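Local atomic coordinates of Rab3 interacting molecule variant 2 (Drosophila melanogaster, PDB entry 4TS6), a protein that probably acts as a scaffold of the presynaptic active zone and supports synaptic transmitter release, here represented by its C2A domain. Residues 16-27 and 83-94. Residues are numbered along the deposited sequence; the frame is centred on the assembly and turned at random.
Sequences LGYDQNTLQLIV and GLRRCDLNGRLL
Leu84 N donates to Leu23 O at 3.0 Å, nearly straight at 165°. Just before it, a water accepts from Gly83 N and donates to Thr22 O. Leu84 O receives the hydroxyl of Tyr18; the 2.4 Å from OH to O is shorter than usual, and the exact length is doubtful. That oxygen sits at the edge of the ring, near its plane. Tyr18 CG lies anti to the backbone N (chi1 174°), and this turns the ring toward 84-86. The CD1 methyl of Leu84 rests on Leu25 CB. NE and NH2 of Arg85 form a side-on salt bridge with Asp88, and the backbone N adds a bond to OD2. Arg86 CA lies above one face of the Tyr18 ring, offset toward the rim, and its CB meets Tyr18 CE2 at 3.8 Å. Its guanidinium turns elsewhere, to Asn90 OD1 and the backbone O of His120. A leucine in place of Tyr18 would lose the hydroxyl and probably leave Leu84 O without this donor and Arg86 with less to pack on. Leu89 CD1 then meets Tyr18 CD1 and Leu25 CD1, each at 4.2 Å. After a type II turn through Gly91, the chain enters strand 93-100. Leu94 CD2 meets Leu16 CD2 tip to tip at 3.6 Å, and also reaches Val27 CG1 at 3.8 Å. Val50 and Tyr81 also touch Leu94. The hairpin 16-27, with its G1 bulge, belongs to one four-stranded sheet and Leu94 to the other. Leu16, Val27 and Leu94 thus pack between the two sheets of a C2 beta-sandwich, with Leu84 and Leu89 closing that end from the loop 83-92.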
ATOM      1  N   LEU A  16       7.944  -0.062  -6.714  1.00 26.82           N
ATOM      2  CA  LEU A  16       7.820   1.369  -6.965  1.00 27.14           C
ATOM      3  C   LEU A  16       8.695   1.740  -8.142  1.00 34.13           C
ATOM      4  O   LEU A  16       9.890   1.455  -8.130  1.00 35.73           O
ATOM      5  CB  LEU A  16       8.262   2.178  -5.741  1.00 32.06           C
ATOM      6  CG  LEU A  16       7.474   2.000  -4.445  1.00 35.07           C
ATOM      7  CD1 LEU A  16       7.923   3.041  -3.446  1.00 38.81           C
ATOM      8  CD2 LEU A  16       5.982   2.113  -4.702  1.00 34.13           C
ATOM      9  N   GLY A  17       8.098   2.351  -9.166  1.00 30.57           N
ATOM     10  CA  GLY A  17       8.850   2.816 -10.323  1.00 25.09           C
ATOM     11  C   GLY A  17       8.564   4.280 -10.574  1.00 31.04           C
ATOM     12  O   GLY A  17       7.509   4.789 -10.188  1.00 30.98           O
ATOM     13  N   TYR A  18       9.503   4.981 -11.193  1.00 32.57           N
ATOM     14  CA  TYR A  18       9.209   6.329 -11.648  1.00 31.95           C
ATOM     15  C   TYR A  18       9.575   6.458 -13.111  1.00 33.21           C
ATOM     16  O   TYR A  18      10.700   6.163 -13.491  1.00 33.23           O
ATOM     17  CB  TYR A  18       9.950   7.401 -10.830  1.00 31.43           C
ATOM     18  CG  TYR A  18       9.723   8.766 -11.437  1.00 32.02           C
ATOM     19  CD1 TYR A  18       8.525   9.441 -11.245  1.00 26.65           C
ATOM     20  CD2 TYR A  18      10.683   9.356 -12.241  1.00 34.33           C
ATOM     21  CE1 TYR A  18       8.299  10.675 -11.828  1.00 32.28           C
ATOM     22  CE2 TYR A  18      10.466  10.583 -12.826  1.00 31.24           C
ATOM     23  CZ  TYR A  18       9.270  11.236 -12.619  1.00 27.58           C
ATOM     24  OH  TYR A  18       9.052  12.465 -13.207  1.00 29.36           O
ATOM     25  N   ASP A  19       8.629   6.899 -13.935  1.00 34.87           N
ATOM     26  CA  ASP A  19       8.893   7.065 -15.362  1.00 35.21           C
ATOM     27  C   ASP A  19       8.973   8.541 -15.762  1.00 31.93           C
ATOM     28  O   ASP A  19       7.951   9.234 -15.823  1.00 29.28           O
ATOM     29  CB  ASP A  19       7.812   6.345 -16.174  1.00 39.23           C
ATOM     30  CG  ASP A  19       8.018   6.471 -17.672  1.00 42.95           C
ATOM     31  OD1 ASP A  19       9.097   6.935 -18.108  1.00 47.48           O
ATOM     32  OD2 ASP A  19       7.093   6.094 -18.419  1.00 50.93           O
ATOM     33  N   GLN A  20      10.182   9.012 -16.064  1.00 36.09           N
ATOM     34  CA  GLN A  20      10.381  10.416 -16.404  1.00 40.55           C
ATOM     35  C   GLN A  20       9.723  10.795 -17.722  1.00 43.27           C
ATOM     36  O   GLN A  20       9.482  11.978 -17.976  1.00 41.85           O
ATOM     37  CB  GLN A  20      11.868  10.756 -16.462  1.00 42.92           C
ATOM     38  CG  GLN A  20      12.634   9.981 -17.513  1.00 53.57           C
ATOM     39  CD  GLN A  20      14.105  10.350 -17.540  1.00 68.98           C
ATOM     40  OE1 GLN A  20      14.569  11.142 -16.720  1.00 73.71           O
ATOM     41  NE2 GLN A  20      14.847   9.778 -18.485  1.00 75.08           N
ATOM     42  N   ASN A  21       9.434   9.803 -18.560  1.00 34.74           N
ATOM     43  CA  ASN A  21       8.869  10.094 -19.873  1.00 42.35           C
ATOM     44  C   ASN A  21       7.390  10.417 -19.819  1.00 33.26           C
ATOM     45  O   ASN A  21       6.852  10.995 -20.753  1.00 37.55           O
ATOM     46  CB  ASN A  21       9.117   8.945 -20.848  1.00 50.35           C
ATOM     47  CG  ASN A  21      10.585   8.743 -21.145  1.00 58.88           C
ATOM     48  OD1 ASN A  21      11.344   9.706 -21.270  1.00 60.51           O
ATOM     49  ND2 ASN A  21      10.999   7.485 -21.256  1.00 62.13           N
ATOM     50  N   THR A  22       6.730  10.042 -18.728  1.00 30.21           N
ATOM     51  CA  THR A  22       5.306  10.323 -18.567  1.00 28.56           C
ATOM     52  C   THR A  22       5.010  11.091 -17.277  1.00 27.29           C
ATOM     53  O   THR A  22       3.849  11.398 -16.992  1.00 34.55           O
ATOM     54  CB  THR A  22       4.479   9.031 -18.535  1.00 34.03           C
ATOM     55  OG1 THR A  22       4.940   8.204 -17.459  1.00 34.21           O
ATOM     56  CG2 THR A  22       4.614   8.280 -19.845  1.00 32.53           C
ATOM     57  N   LEU A  23       6.062  11.389 -16.515  1.00 28.59           N
ATOM     58  CA  LEU A  23       5.948  12.063 -15.208  1.00 26.10           C
ATOM     59  C   LEU A  23       5.030  11.315 -14.253  1.00 30.28           C
ATOM     60  O   LEU A  23       4.150  11.916 -13.625  1.00 23.60           O
ATOM     61  CB  LEU A  23       5.452  13.499 -15.362  1.00 25.09           C
ATOM     62  CG  LEU A  23       6.190  14.387 -16.364  1.00 28.65           C
ATOM     63  CD1 LEU A  23       5.526  15.764 -16.435  1.00 27.22           C
ATOM     64  CD2 LEU A  23       7.687  14.499 -16.038  1.00 29.33           C
ATOM     65  N   GLN A  24       5.240  10.007 -14.132  1.00 24.65           N
ATOM     66  CA  GLN A  24       4.355   9.179 -13.323  1.00 21.87           C
ATOM     67  C   GLN A  24       5.119   8.389 -12.290  1.00 25.34           C
ATOM     68  O   GLN A  24       6.174   7.823 -12.588  1.00 25.91           O
ATOM     69  CB  GLN A  24       3.578   8.217 -14.219  1.00 28.70           C
ATOM     70  CG  GLN A  24       2.556   8.921 -15.118  1.00 32.49           C
ATOM     71  CD  GLN A  24       1.881   7.962 -16.081  1.00 37.60           C
ATOM     72  OE1 GLN A  24       2.493   7.003 -16.549  1.00 40.45           O
ATOM     73  NE2 GLN A  24       0.617   8.220 -16.381  1.00 38.34           N
ATOM     74  N   LEU A  25       4.594   8.379 -11.071  1.00 24.18           N
ATOM     75  CA  LEU A  25       5.075   7.463 -10.048  1.00 21.89           C
ATOM     76  C   LEU A  25       4.203   6.227 -10.192  1.00 24.12           C
ATOM     77  O   LEU A  25       2.984   6.340 -10.205  1.00 21.18           O
ATOM     78  CB  LEU A  25       4.877   8.073  -8.654  1.00 20.76           C
ATOM     79  CG  LEU A  25       5.189   7.135  -7.482  1.00 26.93           C
ATOM     80  CD1 LEU A  25       6.665   6.795  -7.505  1.00 23.95           C
ATOM     81  CD2 LEU A  25       4.803   7.777  -6.148  1.00 26.70           C
ATOM     82  N   ILE A  26       4.814   5.054 -10.325  1.00 23.73           N
ATOM     83  CA  ILE A  26       4.039   3.822 -10.516  1.00 28.29           C
ATOM     84  C   ILE A  26       4.188   2.917  -9.288  1.00 31.02           C
ATOM     85  O   ILE A  26       5.306   2.600  -8.866  1.00 35.99           O
ATOM     86  CB  ILE A  26       4.467   3.080 -11.795  1.00 29.88           C
ATOM     87  CG1 ILE A  26       4.308   4.001 -13.016  1.00 34.45           C
ATOM     88  CG2 ILE A  26       3.652   1.812 -11.977  1.00 28.70           C
ATOM     89  CD1 ILE A  26       5.108   3.555 -14.225  1.00 43.07           C
ATOM     90  N   VAL A  27       3.053   2.525  -8.711  1.00 28.19           N
ATOM     91  CA  VAL A  27       3.025   1.790  -7.450  1.00 25.28           C
ATOM     92  C   VAL A  27       2.280   0.483  -7.651  1.00 25.85           C
ATOM     93  O   VAL A  27       1.109   0.493  -8.040  1.00 22.86           O
ATOM     94  CB  VAL A  27       2.299   2.611  -6.353  1.00 25.76           C
ATOM     95  CG1 VAL A  27       2.296   1.862  -5.018  1.00 28.55           C
ATOM     96  CG2 VAL A  27       2.966   3.958  -6.182  1.00 28.29           C
ATOM     97  N   GLY A  83       1.724  13.756 -13.187  1.00 22.60           N
ATOM     98  CA  GLY A  83       2.107  15.152 -13.011  1.00 24.38           C
ATOM     99  C   GLY A  83       3.244  15.379 -12.027  1.00 23.37           C
ATOM    100  O   GLY A  83       3.272  16.399 -11.328  1.00 27.37           O
ATOM    101  N   LEU A  84       4.214  14.466 -12.011  1.00 24.95           N
ATOM    102  CA  LEU A  84       5.306  14.522 -11.033  1.00 24.12           C
ATOM    103  C   LEU A  84       6.695  14.452 -11.673  1.00 27.59           C
ATOM    104  O   LEU A  84       6.990  13.501 -12.395  1.00 28.15           O
ATOM    105  CB  LEU A  84       5.158  13.351 -10.046  1.00 24.20           C
ATOM    106  CG  LEU A  84       3.910  13.413  -9.165  1.00 27.20           C
ATOM    107  CD1 LEU A  84       3.621  12.078  -8.490  1.00 28.05           C
ATOM    108  CD2 LEU A  84       4.060  14.516  -8.126  1.00 30.57           C
ATOM    109  N   ARG A  85       7.552  15.442 -11.415  1.00 28.00           N
ATOM    110  CA  ARG A  85       8.969  15.288 -11.742  1.00 28.39           C
ATOM    111  C   ARG A  85       9.567  14.451 -10.633  1.00 31.24           C
ATOM    112  O   ARG A  85       9.021  14.403  -9.536  1.00 30.47           O
ATOM    113  CB  ARG A  85       9.703  16.637 -11.788  1.00 26.94           C
ATOM    114  CG  ARG A  85       9.185  17.617 -12.835  1.00 27.92           C
ATOM    115  CD  ARG A  85       9.818  18.990 -12.657  1.00 29.61           C
ATOM    116  NE  ARG A  85       9.544  19.525 -11.325  1.00 29.81           N
ATOM    117  CZ  ARG A  85      10.043  20.664 -10.854  1.00 30.67           C
ATOM    118  NH1 ARG A  85      10.843  21.404 -11.607  1.00 32.62           N
ATOM    119  NH2 ARG A  85       9.740  21.052  -9.620  1.00 33.70           N
ATOM    120  N   ARG A  86      10.686  13.792 -10.898  1.00 29.57           N
ATOM    121  CA  ARG A  86      11.349  13.040  -9.843  1.00 33.12           C
ATOM    122  C   ARG A  86      11.553  13.925  -8.598  1.00 31.35           C
ATOM    123  O   ARG A  86      11.269  13.506  -7.483  1.00 33.76           O
ATOM    124  CB  ARG A  86      12.690  12.473 -10.346  1.00 40.05           C
ATOM    125  CG  ARG A  86      13.439  11.619  -9.311  1.00 46.08           C
ATOM    126  CD  ARG A  86      12.494  10.647  -8.615  1.00 55.66           C
ATOM    127  NE  ARG A  86      13.132   9.873  -7.549  1.00 65.46           N
ATOM    128  CZ  ARG A  86      13.328  10.321  -6.311  1.00 64.39           C
ATOM    129  NH1 ARG A  86      13.909   9.543  -5.408  1.00 60.17           N
ATOM    130  NH2 ARG A  86      12.950  11.548  -5.974  1.00 67.74           N
ATOM    131  N   CYS A  87      12.007  15.160  -8.790  1.00 30.93           N
ATOM    132  CA  CYS A  87      12.334  16.001  -7.640  1.00 39.28           C
ATOM    133  C   CYS A  87      11.094  16.394  -6.838  1.00 30.69           C
ATOM    134  O   CYS A  87      11.198  16.708  -5.652  1.00 36.95           O
ATOM    135  CB  CYS A  87      13.134  17.233  -8.068  1.00 40.47           C
ATOM    136  SG  CYS A  87      12.247  18.305  -9.194  1.00 39.36           S
ATOM    137  N   ASP A  88       9.922  16.341  -7.474  1.00 25.69           N
ATOM    138  CA  ASP A  88       8.665  16.636  -6.792  1.00 29.92           C
ATOM    139  C   ASP A  88       8.334  15.592  -5.734  1.00 30.73           C
ATOM    140  O   ASP A  88       7.465  15.805  -4.888  1.00 30.03           O
ATOM    141  CB  ASP A  88       7.513  16.729  -7.799  1.00 24.61           C
ATOM    142  CG  ASP A  88       7.622  17.931  -8.687  1.00 28.59           C
ATOM    143  OD1 ASP A  88       8.068  18.995  -8.203  1.00 35.20           O
ATOM    144  OD2 ASP A  88       7.281  17.818  -9.883  1.00 29.14           O
ATOM    145  N   LEU A  89       9.026  14.460  -5.779  1.00 31.52           N
ATOM    146  CA  LEU A  89       8.764  13.392  -4.821  1.00 28.17           C
ATOM    147  C   LEU A  89       9.506  13.660  -3.518  1.00 29.44           C
ATOM    148  O   LEU A  89       9.213  13.049  -2.489  1.00 29.94           O
ATOM    149  CB  LEU A  89       9.193  12.042  -5.392  1.00 34.42           C
ATOM    150  CG  LEU A  89       8.482  11.594  -6.671  1.00 36.66           C
ATOM    151  CD1 LEU A  89       8.991  10.239  -7.112  1.00 35.08           C
ATOM    152  CD2 LEU A  89       6.995  11.556  -6.468  1.00 27.74           C
ATOM    153  N   ASN A  90      10.458  14.583  -3.552  1.00 31.43           N
ATOM    154  CA  ASN A  90      11.245  14.851  -2.358  1.00 33.66           C
ATOM    155  C   ASN A  90      10.375  15.570  -1.358  1.00 30.91           C
ATOM    156  O   ASN A  90       9.801  16.613  -1.667  1.00 34.89           O
ATOM    157  CB  ASN A  90      12.485  15.671  -2.694  1.00 37.92           C
ATOM    158  CG  ASN A  90      13.344  15.002  -3.739  1.00 48.36           C
ATOM    159  OD1 ASN A  90      13.312  13.779  -3.878  1.00 53.17           O
ATOM    160  ND2 ASN A  90      14.098  15.792  -4.494  1.00 49.99           N
ATOM    161  N   GLY A  91      10.256  14.997  -0.167  1.00 28.06           N
ATOM    162  CA  GLY A  91       9.440  15.596   0.870  1.00 33.19           C
ATOM    163  C   GLY A  91       8.056  14.971   0.920  1.00 31.22           C
ATOM    164  O   GLY A  91       7.309  15.164   1.889  1.00 30.16           O
ATOM    165  N   ARG A  92       7.711  14.205  -0.109  1.00 24.98           N
ATOM    166  CA  ARG A  92       6.453  13.457  -0.075  1.00 25.44           C
ATOM    167  C   ARG A  92       6.619  12.051   0.478  1.00 29.75           C
ATOM    168  O   ARG A  92       7.727  11.502   0.498  1.00 22.02           O
ATOM    169  CB  ARG A  92       5.804  13.404  -1.453  1.00 24.68           C
ATOM    170  CG  ARG A  92       5.613  14.770  -2.049  1.00 25.38           C
ATOM    171  CD  ARG A  92       4.484  14.759  -3.041  1.00 32.85           C
ATOM    172  NE  ARG A  92       4.646  15.866  -3.973  1.00 50.33           N
ATOM    173  CZ  ARG A  92       3.729  16.244  -4.856  1.00 53.63           C
ATOM    174  NH1 ARG A  92       2.563  15.603  -4.919  1.00 37.95           N
ATOM    175  NH2 ARG A  92       3.983  17.266  -5.668  1.00 46.33           N
ATOM    176  N   LEU A  93       5.510  11.474   0.939  1.00 26.69           N
ATOM    177  CA  LEU A  93       5.535  10.139   1.534  1.00 24.18           C
ATOM    178  C   LEU A  93       4.499   9.282   0.837  1.00 23.80           C
ATOM    179  O   LEU A  93       3.392   9.740   0.590  1.00 24.35           O
ATOM    180  CB  LEU A  93       5.191  10.200   3.021  1.00 24.36           C
ATOM    181  CG  LEU A  93       6.125  10.987   3.932  1.00 26.48           C
ATOM    182  CD1 LEU A  93       5.617  10.939   5.363  1.00 26.79           C
ATOM    183  CD2 LEU A  93       7.518  10.428   3.857  1.00 24.93           C
ATOM    184  N   LEU A  94       4.851   8.044   0.510  1.00 26.99           N
ATOM    185  CA  LEU A  94       3.830   7.102   0.053  1.00 20.55           C
ATOM    186  C   LEU A  94       3.357   6.332   1.281  1.00 23.25           C
ATOM    187  O   LEU A  94       4.147   5.657   1.936  1.00 28.49           O
ATOM    188  CB  LEU A  94       4.393   6.130  -0.984  1.00 25.77           C
ATOM    189  CG  LEU A  94       3.344   5.283  -1.712  1.00 30.69           C
ATOM    190  CD1 LEU A  94       2.590   6.159  -2.681  1.00 24.36           C
ATOM    191  CD2 LEU A  94       3.991   4.110  -2.435  1.00 27.09           C
TER
HETATM  192  O   HOH W   1       1.876  12.921 -15.954  1.00 29.99           O